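Local coordinates for isochorismatase family protein (Enterococcus faecalis, PDB 2A67) that probably acts as a hydrolase of the isochorismatase family, although its function has not been established, at residues 39-44 and 71-76; 85-88 and 92-95; 139-142 and 148-151; 152-157 and 162-167. One frame throughout, in Å; residues are numbered along the deposited sequence.

Following the chain from the N terminus, contact 1 closes the long loop that runs from the end of helix 26-42 through strand 47-52 to the segment just before strand 77-81. Contact 2 then folds the linker after strand 77-81 against helix 92-98. Contact 3 brings the loop behind strand 128-137 onto helix 146-157, and contact 4 joins the last turns of that helix to the edge strand 163-164. The four lie in series, with none nesting or crossing. Contacts 3 and 4 share helix 146-157, their centres about 16 Å apart, whereas contacts 1 and 3 lie on opposite sides of the chain's centre. Contacts 2, 3 and 4 also touch the second subunit.

Contact 1 (39-44 and 71-76); sequences VYRQHH and DTQPTD
R41 and D76 each set CG anti to their own carbonyl carbon (chi1 -67° and -55°), and the R41 chain, extended from CG to NE, carries its guanidinium off helix 26-42 into the 71-76 loop. The result is a salt-bridge network centred on one arginine. D76 is gripped end-on: NH1 of R41 gives a bond of 2.8 Å to OD1 of D76, and NH2 of R41 one of 2.9 Å to OD2. Both oxygens use their syn lone pairs, and the two planes are only 13° apart, the evidence for a true bidentate pair. D71 is met side-on. NH2 of R41 also reaches the backbone O of D71 at 2.8 Å, from above the carbonyl plane, while NE of R41 lies 3.0 Å from OD2 of D71. That second bond is nearly straight, but it holds for one of two modelled D71 conformers and is less certain. The end-on pair with D76 alone sets the group's rotation; the D71 bonds add to it. A type I turn from Q73 to D76 presents the carboxylate. OD2 of D76 takes a second donor from above its plane, the backbone N of Q73, at 2.8 Å.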
loop_
_atom_site.group_PDB
_atom_site.type_symbol
_atom_site.label_atom_id
_atom_site.label_comp_id
_atom_site.label_asym_id
_atom_site.label_seq_id
_atom_site.Cartn_x
_atom_site.Cartn_y
_atom_site.Cartn_z
ATOM N N VAL D 39 -6.278 -24.919 -11.204
ATOM C CA VAL D 39 -7.353 -25.122 -10.173
ATOM C C VAL D 39 -8.563 -24.201 -10.463
ATOM O O VAL D 39 -9.712 -24.596 -10.365
ATOM C CB VAL D 39 -6.823 -24.805 -8.760
ATOM C CG1 VAL D 39 -7.942 -24.678 -7.727
ATOM C CG2 VAL D 39 -5.728 -25.801 -8.305
ATOM N N TYR D 40 -8.302 -22.951 -10.827
ATOM C CA TYR D 40 -9.390 -22.031 -11.166
ATOM C C TYR D 40 -10.182 -22.501 -12.366
ATOM O O TYR D 40 -11.416 -22.419 -12.343
ATOM C CB TYR D 40 -8.838 -20.593 -11.345
ATOM C CG TYR D 40 -8.701 -19.930 -10.007
ATOM C CD1 TYR D 40 -7.649 -20.272 -9.160
ATOM C CD2 TYR D 40 -9.634 -18.993 -9.577
ATOM C CE1 TYR D 40 -7.517 -19.709 -7.898
ATOM C CE2 TYR D 40 -9.495 -18.378 -8.315
ATOM C CZ TYR D 40 -8.443 -18.747 -7.494
ATOM O OH TYR D 40 -8.305 -18.178 -6.243
ATOM N N ARG D 41 -9.501 -23.056 -13.370
ATOM C CA ARG D 41 -10.192 -23.603 -14.580
ATOM C C ARG D 41 -11.096 -24.770 -14.246
ATOM O O ARG D 41 -12.263 -24.799 -14.654
ATOM C CB ARG D 41 -9.192 -24.031 -15.654
ATOM C CG ARG D 41 -8.400 -22.818 -16.269
ATOM C CD ARG D 41 -7.911 -23.090 -17.711
ATOM N NE ARG D 41 -6.954 -22.057 -18.062
ATOM C CZ ARG D 41 -7.258 -20.769 -18.201
ATOM N NH1 ARG D 41 -8.528 -20.349 -18.118
ATOM N NH2 ARG D 41 -6.302 -19.909 -18.479
ATOM N N GLN D 42 -10.557 -25.702 -13.461
ATOM C CA GLN D 42 -11.322 -26.841 -12.928
ATOM C C GLN D 42 -12.599 -26.415 -12.209
ATOM O O GLN D 42 -13.640 -27.091 -12.318
ATOM C CB GLN D 42 -10.512 -27.557 -11.855
ATOM C CG GLN D 42 -9.166 -28.215 -12.174
ATOM C CD GLN D 42 -8.438 -28.596 -10.833
ATOM O OE1 GLN D 42 -9.100 -28.889 -9.805
ATOM N NE2 GLN D 42 -7.089 -28.566 -10.843
ATOM N N HIS D 43 -12.526 -25.350 -11.409
ATOM C CA HIS D 43 -13.711 -24.871 -10.685
ATOM C C HIS D 43 -14.572 -23.896 -11.507
ATOM O O HIS D 43 -15.595 -23.454 -11.022
ATOM C CB HIS D 43 -13.350 -24.242 -9.319
ATOM C CG HIS D 43 -12.786 -25.213 -8.307
ATOM N ND1 HIS D 43 -13.539 -25.747 -7.270
ATOM C CD2 HIS D 43 -11.544 -25.746 -8.175
ATOM C CE1 HIS D 43 -12.773 -26.540 -6.535
ATOM N NE2 HIS D 43 -11.563 -26.571 -7.071
ATOM N N HIS D 44 -14.158 -23.578 -12.743
ATOM C CA HIS D 44 -14.779 -22.530 -13.589
ATOM C C HIS D 44 -14.847 -21.196 -12.835
ATOM O O HIS D 44 -15.896 -20.529 -12.813
ATOM C CB HIS D 44 -16.162 -22.946 -14.128
ATOM C CG HIS D 44 -16.183 -24.305 -14.762
ATOM N ND1 HIS D 44 -16.583 -25.437 -14.086
ATOM C CD2 HIS D 44 -15.833 -24.713 -16.008
ATOM C CE1 HIS D 44 -16.494 -26.482 -14.891
ATOM N NE2 HIS D 44 -16.029 -26.071 -16.059
ATOM N N ASP D 71 -0.544 -20.051 -18.874
ATOM C CA ASP D 71 -1.725 -20.668 -19.485
ATOM C C ASP D 71 -2.863 -19.665 -19.540
ATOM O O ASP D 71 -3.574 -19.459 -18.569
ATOM C CB ASP D 71 -2.150 -21.926 -18.692
ATOM C CG ASP D 71 -3.385 -22.611 -19.269
ATOM O OD1 ASP D 71 -3.534 -22.682 -20.509
ATOM O OD2 ASP D 71 -4.217 -23.100 -18.476
ATOM N N THR D 72 -3.041 -19.031 -20.687
ATOM C CA THR D 72 -4.177 -18.098 -20.846
ATOM C C THR D 72 -5.236 -18.713 -21.755
ATOM O O THR D 72 -4.898 -19.602 -22.524
ATOM C CB THR D 72 -3.731 -16.733 -21.422
ATOM O OG1 THR D 72 -3.368 -16.906 -22.797
ATOM C CG2 THR D 72 -2.502 -16.242 -20.698
ATOM N N GLN D 73 -6.498 -18.263 -21.669
ATOM C CA GLN D 73 -7.527 -18.643 -22.625
ATOM C C GLN D 73 -8.305 -17.402 -22.917
ATOM O O GLN D 73 -8.241 -16.475 -22.123
ATOM C CB GLN D 73 -8.481 -19.664 -22.038
ATOM C CG GLN D 73 -7.804 -20.738 -21.262
ATOM C CD GLN D 73 -7.483 -21.946 -22.061
ATOM O OE1 GLN D 73 -6.783 -21.873 -23.077
ATOM N NE2 GLN D 73 -7.987 -23.103 -21.599
ATOM N N PRO D 74 -9.048 -17.363 -24.059
ATOM C CA PRO D 74 -9.844 -16.184 -24.469
ATOM C C PRO D 74 -10.990 -15.902 -23.514
ATOM O O PRO D 74 -11.615 -14.832 -23.540
ATOM C CB PRO D 74 -10.381 -16.574 -25.861
ATOM C CG PRO D 74 -10.286 -18.049 -25.910
ATOM C CD PRO D 74 -9.123 -18.451 -25.057
ATOM N N THR D 75 -11.175 -16.877 -22.654
ATOM C CA THR D 75 -12.156 -16.966 -21.583
ATOM C C THR D 75 -11.795 -16.162 -20.328
ATOM O O THR D 75 -12.676 -15.653 -19.607
ATOM C CB THR D 75 -12.232 -18.464 -21.297
ATOM O OG1 THR D 75 -13.362 -18.965 -21.987
ATOM C CG2 THR D 75 -12.227 -18.856 -19.784
ATOM N N ASP D 76 -10.496 -16.066 -20.068
ATOM C CA ASP D 76 -9.972 -15.177 -19.039
ATOM C C ASP D 76 -10.371 -13.707 -19.249
ATOM O O ASP D 76 -10.883 -13.328 -20.310
ATOM C CB ASP D 76 -8.462 -15.342 -18.992
ATOM C CG ASP D 76 -8.043 -16.798 -18.785
ATOM O OD1 ASP D 76 -8.848 -17.595 -18.271
ATOM O OD2 ASP D 76 -6.899 -17.148 -19.095
#

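Contact 2 (85-88 and 92-95); sequences NAFY and LNDL
L92, in the first turn of helix 92-98, reaches back to A86 and F87 of the preceding loop, and a CH-pi contact with the F87 ring leads the packing. The loop itself is a type I turn from N85 to Y88 with an Asx turn within it. At the root of the L92 side chain, CB lies 3.4 Å from the backbone O of A86. CG, held anti to the backbone N (chi1 -172°), comes next and passes F87 CE2 at 3.9 Å. Of the two methyls, CD2 does the work: it stands over one face of the F87 ring, 3.9 Å from the centroid and only 13° off the ring normal, and it also lies 3.6 Å from A86 O and 3.8 Å from A86 CB. One methyl therefore fills the angle between an alanine and a phenyl face. F87 also packs on M121 and L125 of helix 111-125, so the linker touches both helices. The T90 hydroxyl is bonded to both A86 O and L92 N. A water completes the link between the backbones, accepting from N93 N at 2.8 Å and donating to F87 O at 3.1 Å.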
loop_
_atom_site.group_PDB
_atom_site.type_symbol
_atom_site.label_atom_id
_atom_site.label_comp_id
_atom_site.label_asym_id
_atom_site.label_seq_id
_atom_site.Cartn_x
_atom_site.Cartn_y
_atom_site.Cartn_z
ATOM N N ASN D 85 -1.249 0.652 -8.983
ATOM C CA ASN D 85 -2.598 0.262 -8.481
ATOM C C ASN D 85 -3.590 -0.240 -9.580
ATOM O O ASN D 85 -4.012 0.521 -10.455
ATOM C CB ASN D 85 -3.157 1.492 -7.764
ATOM C CG ASN D 85 -4.458 1.246 -7.048
ATOM O OD1 ASN D 85 -5.189 0.276 -7.333
ATOM N ND2 ASN D 85 -4.753 2.114 -6.087
ATOM N N ALA D 86 -4.014 -1.511 -9.504
ATOM C CA ALA D 86 -4.789 -2.130 -10.595
ATOM C C ALA D 86 -6.253 -1.680 -10.632
ATOM O O ALA D 86 -6.981 -2.004 -11.586
ATOM C CB ALA D 86 -4.697 -3.702 -10.495
ATOM N N PHE D 87 -6.676 -0.906 -9.623
ATOM C CA PHE D 87 -7.991 -0.319 -9.533
ATOM C C PHE D 87 -7.963 1.146 -10.007
ATOM O O PHE D 87 -9.016 1.662 -10.352
ATOM C CB PHE D 87 -8.498 -0.271 -8.075
ATOM C CG PHE D 87 -8.681 -1.652 -7.429
ATOM C CD1 PHE D 87 -7.628 -2.241 -6.748
ATOM C CD2 PHE D 87 -9.892 -2.353 -7.584
ATOM C CE1 PHE D 87 -7.776 -3.574 -6.181
ATOM C CE2 PHE D 87 -10.064 -3.672 -7.011
ATOM C CZ PHE D 87 -9.006 -4.250 -6.310
ATOM N N TYR D 88 -6.779 1.789 -9.995
ATOM C CA TYR D 88 -6.662 3.228 -10.221
ATOM C C TYR D 88 -6.956 3.508 -11.687
ATOM O O TYR D 88 -6.169 3.108 -12.560
ATOM C CB TYR D 88 -5.274 3.750 -9.843
ATOM C CG TYR D 88 -5.131 5.263 -9.975
ATOM C CD1 TYR D 88 -5.694 6.110 -9.016
ATOM C CD2 TYR D 88 -4.440 5.851 -11.045
ATOM C CE1 TYR D 88 -5.589 7.465 -9.093
ATOM C CE2 TYR D 88 -4.320 7.258 -11.126
ATOM C CZ TYR D 88 -4.910 8.039 -10.141
ATOM O OH TYR D 88 -4.822 9.409 -10.149
ATOM N N LEU D 92 -11.356 -2.563 -13.168
ATOM C CA LEU D 92 -11.234 -3.705 -12.204
ATOM C C LEU D 92 -12.409 -3.844 -11.234
ATOM O O LEU D 92 -13.008 -4.928 -11.121
ATOM C CB LEU D 92 -9.894 -3.737 -11.474
ATOM C CG LEU D 92 -9.665 -5.028 -10.608
ATOM C CD1 LEU D 92 -10.051 -6.301 -11.394
ATOM C CD2 LEU D 92 -8.217 -5.068 -10.083
ATOM N N ASN D 93 -12.766 -2.762 -10.542
ATOM C CA ASN D 93 -13.822 -2.829 -9.555
ATOM C C ASN D 93 -15.153 -3.211 -10.232
ATOM O O ASN D 93 -15.912 -4.095 -9.735
ATOM C CB ASN D 93 -13.881 -1.512 -8.817
ATOM C CG ASN D 93 -14.523 -1.628 -7.495
ATOM O OD1 ASN D 93 -15.588 -1.031 -7.268
ATOM N ND2 ASN D 93 -13.924 -2.417 -6.597
ATOM N N ASP D 94 -15.401 -2.630 -11.415
ATOM C CA ASP D 94 -16.626 -2.962 -12.178
ATOM C C ASP D 94 -16.739 -4.415 -12.597
ATOM O O ASP D 94 -17.809 -4.972 -12.566
ATOM C CB ASP D 94 -16.790 -2.088 -13.430
ATOM C CG ASP D 94 -17.279 -0.685 -13.105
ATOM O OD1 ASP D 94 -17.577 -0.417 -11.920
ATOM O OD2 ASP D 94 -17.345 0.148 -14.034
ATOM N N LEU D 95 -15.644 -4.975 -13.066
ATOM C CA LEU D 95 -15.596 -6.349 -13.484
ATOM C C LEU D 95 -15.875 -7.263 -12.250
ATOM O O LEU D 95 -16.757 -8.138 -12.300
ATOM C CB LEU D 95 -14.208 -6.637 -14.093
ATOM C CG LEU D 95 -13.993 -8.153 -14.328
ATOM C CD1 LEU D 95 -14.971 -8.653 -15.397
ATOM C CD2 LEU D 95 -12.585 -8.493 -14.677
HETATM O O HOH W 1 -11.459 -0.289 -10.598
#

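Contact 3 (139-142 and 148-151); sequences LDNG and QIIQ
The flat carboxamide of N141 receives the tip of I149 over one face: the CD1 methyl lies well above the amide plane, with N141 CG 4.0 Å from I149 CD1. Its offset is toward the atom modelled as OD1. The amide may be turned over in the model, so the identity of that nearer atom is doubtful, but the face-on approach does not depend on it. The second flat group is the peptide that follows L139. Its oxygen points almost at the same methyl, at 3.5 Å from L139 O to I149 CD1, a van der Waals contact with no hydrogen bond behind it. The isoleucine can reach both because CG1 is anti to its carbonyl carbon (chi1 -61°) and CD1 then extends the chain outward (chi2 161°), bringing one methyl against both from directions about a right angle apart. In the parallel-sheet alpha/beta fold, this is where the chain leaving strand 128-137 turns into helix 146-157, here as the loop rests on the helix's first full turn. Two polar bonds secure the same junction, D140 OD1 with A146 N and Q148 OE1 with T145 N. Around the methyl contact, I149 also packs on E112 of helix 111-125, while H152 of the second subunit packs on both N141 and I149. N141 CG sits between its backbone N and carbonyl carbon (chi1 71°), which directs the amide toward the helix.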
loop_
_atom_site.group_PDB
_atom_site.type_symbol
_atom_site.label_atom_id
_atom_site.label_comp_id
_atom_site.label_asym_id
_atom_site.label_seq_id
_atom_site.Cartn_x
_atom_site.Cartn_y
_atom_site.Cartn_z
ATOM N N LEU D 139 13.077 -7.194 -8.404
ATOM C CA LEU D 139 14.472 -7.005 -8.851
ATOM C C LEU D 139 15.307 -6.494 -7.692
ATOM O O LEU D 139 14.767 -5.823 -6.796
ATOM C CB LEU D 139 14.500 -5.965 -9.980
ATOM C CG LEU D 139 13.534 -6.160 -11.162
ATOM C CD1 LEU D 139 13.407 -4.904 -11.988
ATOM C CD2 LEU D 139 13.951 -7.314 -12.065
ATOM N N ASP D 140 16.615 -6.794 -7.688
ATOM C CA ASP D 140 17.517 -6.164 -6.733
ATOM C C ASP D 140 17.351 -4.703 -7.078
ATOM O O ASP D 140 17.255 -4.369 -8.254
ATOM C CB ASP D 140 19.002 -6.563 -6.947
ATOM C CG ASP D 140 19.296 -8.064 -6.657
ATOM O OD1 ASP D 140 18.464 -8.801 -6.055
ATOM O OD2 ASP D 140 20.396 -8.521 -7.049
ATOM N N ASN D 141 17.286 -3.830 -6.081
ATOM C CA ASN D 141 17.065 -2.413 -6.366
ATOM C C ASN D 141 18.277 -1.530 -6.078
ATOM O O ASN D 141 18.138 -0.304 -6.029
ATOM C CB ASN D 141 15.802 -1.872 -5.662
ATOM C CG ASN D 141 15.960 -1.751 -4.172
ATOM O OD1 ASN D 141 14.984 -1.510 -3.436
ATOM N ND2 ASN D 141 17.166 -1.926 -3.698
ATOM N N GLY D 142 19.452 -2.127 -5.865
ATOM C CA GLY D 142 20.652 -1.332 -5.559
ATOM C C GLY D 142 20.786 -1.007 -4.077
ATOM O O GLY D 142 21.836 -0.577 -3.623
ATOM N N GLN D 148 15.262 -9.849 -0.018
ATOM C CA GLN D 148 14.985 -9.028 1.164
ATOM C C GLN D 148 13.689 -8.235 1.007
ATOM O O GLN D 148 12.913 -8.082 1.977
ATOM C CB GLN D 148 16.124 -8.020 1.388
ATOM C CG GLN D 148 17.451 -8.594 1.844
ATOM C CD GLN D 148 18.479 -7.500 2.001
ATOM O OE1 GLN D 148 18.903 -6.897 1.019
ATOM N NE2 GLN D 148 18.851 -7.205 3.229
ATOM N N ILE D 149 13.475 -7.718 -0.206
ATOM C CA ILE D 149 12.242 -6.978 -0.560
ATOM C C ILE D 149 11.007 -7.872 -0.453
ATOM O O ILE D 149 9.988 -7.469 0.130
ATOM C CB ILE D 149 12.289 -6.345 -1.977
ATOM C CG1 ILE D 149 13.442 -5.322 -2.095
ATOM C CG2 ILE D 149 10.889 -5.680 -2.321
ATOM C CD1 ILE D 149 13.817 -5.021 -3.553
ATOM N N ILE D 150 11.110 -9.072 -1.029
ATOM C CA ILE D 150 10.058 -10.080 -0.944
ATOM C C ILE D 150 9.758 -10.475 0.486
ATOM O O ILE D 150 8.587 -10.508 0.878
ATOM C CB ILE D 150 10.374 -11.314 -1.794
ATOM C CG1 ILE D 150 10.195 -10.985 -3.272
ATOM C CG2 ILE D 150 9.409 -12.472 -1.438
ATOM C CD1 ILE D 150 10.962 -11.872 -4.213
ATOM N N GLN D 151 10.791 -10.803 1.261
ATOM C CA GLN D 151 10.618 -11.109 2.684
ATOM C C GLN D 151 9.873 -9.976 3.441
ATOM O O GLN D 151 8.897 -10.200 4.200
ATOM C CB GLN D 151 11.997 -11.405 3.297
ATOM C CG GLN D 151 12.061 -11.580 4.792
ATOM C CD GLN D 151 13.536 -11.724 5.298
ATOM O OE1 GLN D 151 14.407 -10.821 5.116
ATOM N NE2 GLN D 151 13.820 -12.893 5.937
#

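Contact 4 (152-157 and 162-167); sequences HHEAIW and LTFLSL
W157 and L162 share the one direct hydrogen bond of this contact, from L162 N to W157 O at 3.2 Å, with an N-H...O angle of 148°. It ties the last helical residue to the start of the final extended segment.

Apolar packing follows from the same pair. W157 CB meets L162 CG at 3.8 Å, with the leucine branch brought round by a chi1 of 57°, between its backbone N and carbonyl carbon. F164 points toward the helix: its CZ reaches the aliphatic root of E154, 3.9 Å from E154 CB, the two side chains crossing at about a right angle. The same CZ lies at the edge of the indole, 4.4 Å from W157 CE3, a loose approach and no stack.

These contacts belong to a beta-alpha-beta unit, strand 128-137, helix 146-157 and strand 163-164. They join the C-terminal end of the helix to the short outer strand. T163 of that strand, and L165 just after it, make backbone hydrogen bonds to the neighbouring strand: T163 with C129 and M131, L165 with M131.

A polar atom also meets an aromatic rim: E154 O lies 3.5 Å from F164 CE2, at the ring edge. The polar ends look elsewhere: W157 NE1 is bonded to D116 OD2 of helix 111-125, on whose I119 the indole also packs, and E154 OE2 to T136 OG1 of strand 128-137.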
loop_
_atom_site.group_PDB
_atom_site.type_symbol
_atom_site.label_atom_id
_atom_site.label_comp_id
_atom_site.label_asym_id
_atom_site.label_seq_id
_atom_site.Cartn_x
_atom_site.Cartn_y
_atom_site.Cartn_z
ATOM N N HIS D 152 10.354 -8.758 3.241
ATOM C CA HIS D 152 9.787 -7.583 3.888
ATOM C C HIS D 152 8.289 -7.404 3.612
ATOM O O HIS D 152 7.535 -7.238 4.543
ATOM C CB HIS D 152 10.552 -6.325 3.434
ATOM C CG HIS D 152 10.056 -5.038 4.033
ATOM N ND1 HIS D 152 10.090 -4.772 5.389
ATOM C CD2 HIS D 152 9.571 -3.916 3.438
ATOM C CE1 HIS D 152 9.675 -3.527 5.598
ATOM N NE2 HIS D 152 9.334 -2.999 4.430
ATOM N N HIS D 153 7.888 -7.402 2.349
ATOM C CA HIS D 153 6.522 -7.050 1.988
ATOM C C HIS D 153 5.557 -8.197 2.308
ATOM O O HIS D 153 4.454 -7.976 2.786
ATOM C CB HIS D 153 6.440 -6.667 0.508
ATOM C CG HIS D 153 6.852 -5.247 0.251
ATOM N ND1 HIS D 153 8.172 -4.866 0.117
ATOM C CD2 HIS D 153 6.131 -4.108 0.218
ATOM C CE1 HIS D 153 8.246 -3.545 0.008
ATOM N NE2 HIS D 153 7.021 -3.065 0.081
ATOM N N GLU D 154 5.967 -9.426 2.033
ATOM C CA GLU D 154 5.145 -10.589 2.344
ATOM C C GLU D 154 4.874 -10.688 3.826
ATOM O O GLU D 154 3.780 -11.060 4.238
ATOM C CB GLU D 154 5.776 -11.862 1.736
ATOM C CG GLU D 154 5.602 -11.863 0.231
ATOM C CD GLU D 154 5.961 -13.199 -0.479
ATOM O OE1 GLU D 154 6.401 -14.105 0.220
ATOM O OE2 GLU D 154 5.875 -13.272 -1.757
ATOM N N ALA D 155 5.853 -10.316 4.650
ATOM C CA ALA D 155 5.612 -10.290 6.112
ATOM C C ALA D 155 4.621 -9.202 6.517
ATOM O O ALA D 155 3.829 -9.381 7.458
ATOM C CB ALA D 155 6.918 -10.124 6.891
ATOM N N ILE D 156 4.654 -8.062 5.828
ATOM C CA ILE D 156 3.635 -7.027 6.093
ATOM C C ILE D 156 2.215 -7.511 5.697
ATOM O O ILE D 156 1.248 -7.268 6.403
ATOM C CB ILE D 156 3.923 -5.746 5.301
ATOM C CG1 ILE D 156 5.259 -5.099 5.749
ATOM C CG2 ILE D 156 2.746 -4.740 5.454
ATOM C CD1 ILE D 156 5.683 -3.971 4.790
ATOM N N TRP D 157 2.090 -8.162 4.551
ATOM C CA TRP D 157 0.785 -8.566 4.064
ATOM C C TRP D 157 0.143 -9.684 4.928
ATOM O O TRP D 157 -1.060 -9.666 5.135
ATOM C CB TRP D 157 0.885 -9.092 2.647
ATOM C CG TRP D 157 1.568 -8.112 1.654
ATOM C CD1 TRP D 157 1.625 -6.716 1.701
ATOM C CD2 TRP D 157 2.194 -8.501 0.450
ATOM N NE1 TRP D 157 2.332 -6.243 0.587
ATOM C CE2 TRP D 157 2.642 -7.312 -0.213
ATOM C CE3 TRP D 157 2.433 -9.754 -0.144
ATOM C CZ2 TRP D 157 3.360 -7.342 -1.421
ATOM C CZ3 TRP D 157 3.127 -9.799 -1.367
ATOM C CH2 TRP D 157 3.587 -8.548 -2.010
ATOM N N LEU D 162 -4.053 -9.960 3.995
ATOM C CA LEU D 162 -4.401 -11.195 3.256
ATOM C C LEU D 162 -4.027 -12.427 4.095
ATOM O O LEU D 162 -3.368 -12.320 5.121
ATOM C CB LEU D 162 -3.757 -11.227 1.836
ATOM C CG LEU D 162 -2.212 -11.112 1.688
ATOM C CD1 LEU D 162 -1.517 -12.405 2.203
ATOM C CD2 LEU D 162 -1.870 -10.904 0.212
ATOM N N THR D 163 -4.506 -13.587 3.670
ATOM C CA THR D 163 -4.101 -14.838 4.269
ATOM C C THR D 163 -3.266 -15.573 3.258
ATOM O O THR D 163 -3.724 -15.758 2.132
ATOM C CB THR D 163 -5.372 -15.729 4.554
ATOM O OG1 THR D 163 -6.318 -15.005 5.352
ATOM C CG2 THR D 163 -4.975 -17.054 5.295
ATOM N N PHE D 164 -2.105 -16.097 3.678
ATOM C CA PHE D 164 -1.353 -17.006 2.829
ATOM C C PHE D 164 -1.987 -18.359 2.847
ATOM O O PHE D 164 -2.325 -18.853 3.904
ATOM C CB PHE D 164 0.101 -17.098 3.258
ATOM C CG PHE D 164 0.930 -15.944 2.683
ATOM C CD1 PHE D 164 1.498 -16.055 1.433
ATOM C CD2 PHE D 164 1.064 -14.765 3.406
ATOM C CE1 PHE D 164 2.213 -14.936 0.849
ATOM C CE2 PHE D 164 1.804 -13.663 2.875
ATOM C CZ PHE D 164 2.380 -13.787 1.613
ATOM N N LEU D 165 -2.162 -18.926 1.656
ATOM C CA LEU D 165 -2.777 -20.212 1.503
ATOM C C LEU D 165 -1.825 -21.352 1.855
ATOM O O LEU D 165 -0.599 -21.218 1.740
ATOM C CB LEU D 165 -3.264 -20.330 0.053
ATOM C CG LEU D 165 -4.409 -19.343 -0.260
ATOM C CD1 LEU D 165 -4.811 -19.484 -1.719
ATOM C CD2 LEU D 165 -5.630 -19.520 0.646
ATOM N N SER D 166 -2.421 -22.454 2.347
ATOM C CA SER D 166 -1.755 -23.774 2.417
ATOM C C SER D 166 -1.831 -24.482 1.050
ATOM O O SER D 166 -2.768 -24.246 0.226
ATOM C CB SER D 166 -2.437 -24.680 3.519
ATOM O OG SER D 166 -2.861 -23.955 4.715
ATOM N N LEU D 167 -0.886 -25.395 0.813
ATOM C CA LEU D 167 -0.901 -26.211 -0.431
ATOM C C LEU D 167 -1.871 -27.394 -0.275
ATOM O O LEU D 167 -1.919 -27.992 0.834
ATOM C CB LEU D 167 0.512 -26.709 -0.824
ATOM O OXT LEU D 167 -2.584 -27.742 -1.227
#